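Local coordinates for minor pilin subunit PapF (Escherichia coli, PDB 2W07), which serves as a minor subunit of P pili, the surface filaments through which the bacterium colonizes the epithelium of specific host organs, at residues 12-18 with 46-51. The protein carries 1 engineered substitution. Residues are numbered along the deposited sequence; the frame is centred on the assembly and turned at random.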
ATOM      1  N   ILE B  12       6.642   8.914 -10.458  1.00 38.99           N
ATOM      2  CA  ILE B  12       6.914   9.321  -9.093  1.00 38.64           C
ATOM      3  C   ILE B  12       6.975   8.008  -8.320  1.00 36.39           C
ATOM      4  O   ILE B  12       6.027   7.229  -8.337  1.00 36.46           O
ATOM      5  CB  ILE B  12       5.799  10.227  -8.539  1.00 38.17           C
ATOM      6  CG1 ILE B  12       6.044  11.675  -8.975  1.00 40.92           C
ATOM      7  CG2 ILE B  12       5.759  10.143  -7.030  1.00 38.11           C
ATOM      8  CD1 ILE B  12       5.901  11.919 -10.458  1.00 39.56           C
ATOM      9  N   PRO B  13       8.102   7.741  -7.644  1.00 35.17           N
ATOM     10  CA  PRO B  13       8.261   6.501  -6.882  1.00 32.99           C
ATOM     11  C   PRO B  13       7.584   6.472  -5.527  1.00 31.80           C
ATOM     12  O   PRO B  13       7.157   7.497  -5.006  1.00 30.33           O
ATOM     13  CB  PRO B  13       9.780   6.376  -6.765  1.00 34.59           C
ATOM     14  CG  PRO B  13      10.184   7.795  -6.575  1.00 34.03           C
ATOM     15  CD  PRO B  13       9.343   8.538  -7.607  1.00 34.86           C
ATOM     16  N   PRO B  14       7.468   5.274  -4.942  1.00 31.56           N
ATOM     17  CA  PRO B  14       6.839   5.141  -3.630  1.00 31.83           C
ATOM     18  C   PRO B  14       7.821   5.591  -2.559  1.00 33.55           C
ATOM     19  O   PRO B  14       9.008   5.771  -2.827  1.00 32.90           O
ATOM     20  CB  PRO B  14       6.516   3.652  -3.553  1.00 32.30           C
ATOM     21  CG  PRO B  14       7.591   3.037  -4.358  1.00 35.16           C
ATOM     22  CD  PRO B  14       7.705   3.952  -5.546  1.00 32.12           C
ATOM     23  N   CYS B  15       7.327   5.768  -1.347  1.00 33.57           N
ATOM     24  CA  CYS B  15       8.167   6.218  -0.254  1.00 37.13           C
ATOM     25  C   CYS B  15       9.215   5.188   0.161  1.00 36.75           C
ATOM     26  O   CYS B  15       9.027   3.981  -0.001  1.00 36.59           O
ATOM     27  CB  CYS B  15       7.285   6.574   0.932  1.00 36.96           C
ATOM     28  SG  CYS B  15       5.761   7.431   0.426  1.00 44.67           S
ATOM     29  N   THR B  16      10.332   5.687   0.675  1.00 37.06           N
ATOM     30  CA  THR B  16      11.423   4.844   1.141  1.00 37.55           C
ATOM     31  C   THR B  16      11.154   4.595   2.623  1.00 36.92           C
ATOM     32  O   THR B  16      10.789   5.515   3.352  1.00 36.26           O
ATOM     33  CB  THR B  16      12.790   5.554   0.933  1.00 40.09           C
ATOM     34  OG1 THR B  16      13.793   4.952   1.765  1.00 41.68           O
ATOM     35  CG2 THR B  16      12.673   7.030   1.260  1.00 43.24           C
ATOM     36  N   ILE B  17      11.321   3.352   3.063  1.00 36.67           N
ATOM     37  CA  ILE B  17      11.055   2.993   4.451  1.00 36.09           C
ATOM     38  C   ILE B  17      12.325   2.846   5.277  1.00 38.11           C
ATOM     39  O   ILE B  17      13.166   1.982   5.009  1.00 34.88           O
ATOM     40  CB  ILE B  17      10.231   1.695   4.520  1.00 35.84           C
ATOM     41  CG1 ILE B  17       8.991   1.834   3.628  1.00 34.94           C
ATOM     42  CG2 ILE B  17       9.822   1.413   5.952  1.00 34.95           C
ATOM     43  CD1 ILE B  17       8.134   3.059   3.935  1.00 33.27           C
ATOM     44  N   ASN B  18      12.420   3.699   6.296  1.00 40.12           N
ATOM     45  CA  ASN B  18      13.562   3.790   7.197  1.00 42.41           C
ATOM     46  C   ASN B  18      14.890   3.560   6.469  1.00 41.93           C
ATOM     47  O   ASN B  18      15.679   2.676   6.796  1.00 39.68           O
ATOM     48  CB  ASN B  18      13.378   2.866   8.416  1.00 46.91           C
ATOM     49  CG  ASN B  18      13.900   1.478   8.195  1.00 50.00           C
ATOM     50  OD1 ASN B  18      13.586   0.837   7.196  1.00 54.53           O
ATOM     51  ND2 ASN B  18      14.701   0.988   9.145  1.00 49.73           N
ATOM     52  N   ILE B  46       9.699   3.527  12.659  1.00 50.60           N
ATOM     53  CA  ILE B  46      10.276   3.456  11.328  1.00 48.58           C
ATOM     54  C   ILE B  46       9.842   4.671  10.512  1.00 46.97           C
ATOM     55  O   ILE B  46       8.662   5.017  10.464  1.00 45.19           O
ATOM     56  CB  ILE B  46       9.873   2.138  10.628  1.00 48.95           C
ATOM     57  CG1 ILE B  46       8.357   2.046  10.483  1.00 49.77           C
ATOM     58  CG2 ILE B  46      10.357   0.953  11.451  1.00 48.83           C
ATOM     59  CD1 ILE B  46       7.838   2.597   9.187  1.00 50.33           C
ATOM     60  N   SER B  47      10.818   5.322   9.884  1.00 44.59           N
ATOM     61  CA  SER B  47      10.572   6.519   9.092  1.00 43.37           C
ATOM     62  C   SER B  47      10.041   6.257   7.686  1.00 42.26           C
ATOM     63  O   SER B  47      10.401   5.268   7.038  1.00 39.64           O
ATOM     64  CB  SER B  47      11.854   7.349   9.008  1.00 44.21           C
ATOM     65  OG  SER B  47      12.912   6.578   8.465  1.00 45.14           O
ATOM     66  N   ILE B  48       9.184   7.166   7.230  1.00 41.06           N
ATOM     67  CA  ILE B  48       8.571   7.093   5.909  1.00 41.47           C
ATOM     68  C   ILE B  48       8.883   8.384   5.147  1.00 41.99           C
ATOM     69  O   ILE B  48       8.304   9.430   5.433  1.00 41.69           O
ATOM     70  CB  ILE B  48       7.029   6.971   6.005  1.00 41.71           C
ATOM     71  CG1 ILE B  48       6.632   5.960   7.084  1.00 40.67           C
ATOM     72  CG2 ILE B  48       6.459   6.559   4.658  1.00 42.12           C
ATOM     73  CD1 ILE B  48       7.052   4.546   6.792  1.00 42.67           C
ATOM     74  N   SER B  49       9.795   8.306   4.181  1.00 43.25           N
ATOM     75  CA  SER B  49      10.178   9.471   3.376  1.00 44.51           C
ATOM     76  C   SER B  49       9.553   9.377   1.987  1.00 44.25           C
ATOM     77  O   SER B  49       9.896   8.494   1.205  1.00 43.18           O
ATOM     78  CB  SER B  49      11.705   9.547   3.257  1.00 44.84           C
ATOM     79  OG  SER B  49      12.103  10.503   2.283  1.00 45.83           O
ATOM     80  N   CYS B  50       8.638  10.290   1.683  1.00 47.86           N
ATOM     81  CA  CYS B  50       7.959  10.280   0.390  1.00 51.06           C
ATOM     82  C   CYS B  50       8.409  11.374  -0.572  1.00 54.00           C
ATOM     83  O   CYS B  50       8.986  12.377  -0.157  1.00 53.84           O
ATOM     84  CB  CYS B  50       6.450  10.397   0.587  1.00 49.31           C
ATOM     85  SG  CYS B  50       5.697   9.090   1.598  1.00 48.95           S
ATOM     86  N   PRO B  51       8.139  11.185  -1.879  1.00 57.59           N
ATOM     87  CA  PRO B  51       8.474  12.098  -2.981  1.00 59.48           C
ATOM     88  C   PRO B  51       7.583  13.340  -3.067  1.00 60.85           C
ATOM     89  O   PRO B  51       8.039  14.414  -3.473  1.00 61.07           O
ATOM     90  CB  PRO B  51       8.315  11.218  -4.225  1.00 59.75           C
ATOM     91  CG  PRO B  51       8.494   9.825  -3.703  1.00 58.97           C
ATOM     92  CD  PRO B  51       7.723   9.879  -2.419  1.00 57.87           C
TER
HETATM   93  O   HOH W   1      13.020   6.269   5.146  1.00 37.18           O
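Cys15 and Cys50 are joined by a disulfide between two neighbouring antiparallel chain segments, a worked example of how a covalent bond can tie a short edge strand to its partner. SG of Cys15 lies 2.0 Å from SG of Cys50, with a torsion about the S–S bond of 95°, close to the relaxed right angle. Both sulfurs lie beside their own backbone N (chi1 -40° in Cys15, -59° in Cys50), on the face that carries Ile17 and Ile48. Beside them CG2 of Ile48 packs against CB of Cys15. Ile17 and Ile48, a non-hydrogen-bonded pair, run alongside each other in the same direction, and their CD1 methyls press to 3.4 Å, closer than carbons normally sit. CD1 of Ile46 extends this apolar row to CG2 of Ile17; Ile17 itself also packs on an apolar side chain of the other protein in the assembly.

Thr16 and Ser49 form the hydrogen-bonded pair: Thr16 N donates to Ser49 O at 2.9 Å, and Ser49 N returns a bond to Thr16 O. Asn18 N adds a third bond, to Ser47 O at 2.7 Å. Strand 16-17, the outermost of this chain's sheet, is thereby fastened to 42-49 in the immunoglobulin-like pilin fold, whose disulfide joins the residue before strand A to the one after strand B, as in pilin subunits generally.

The opposite face is polar and more open, with Ser49 exposed and a water that donates to Thr16 O while bonding weakly to Ser47 OG. Even here one pair is tight: CG2 of Thr16 closes to 3.4 Å on CB of Ser49. Past the disulfide the contact continues in solvent. CG of Pro51 is set against O of Pro13 at 3.0 Å, the exposed rings of these two prolines pass in opposite senses, CG to CG 3.9 Å, and CG2 of Ile12 grazes CB of Pro51.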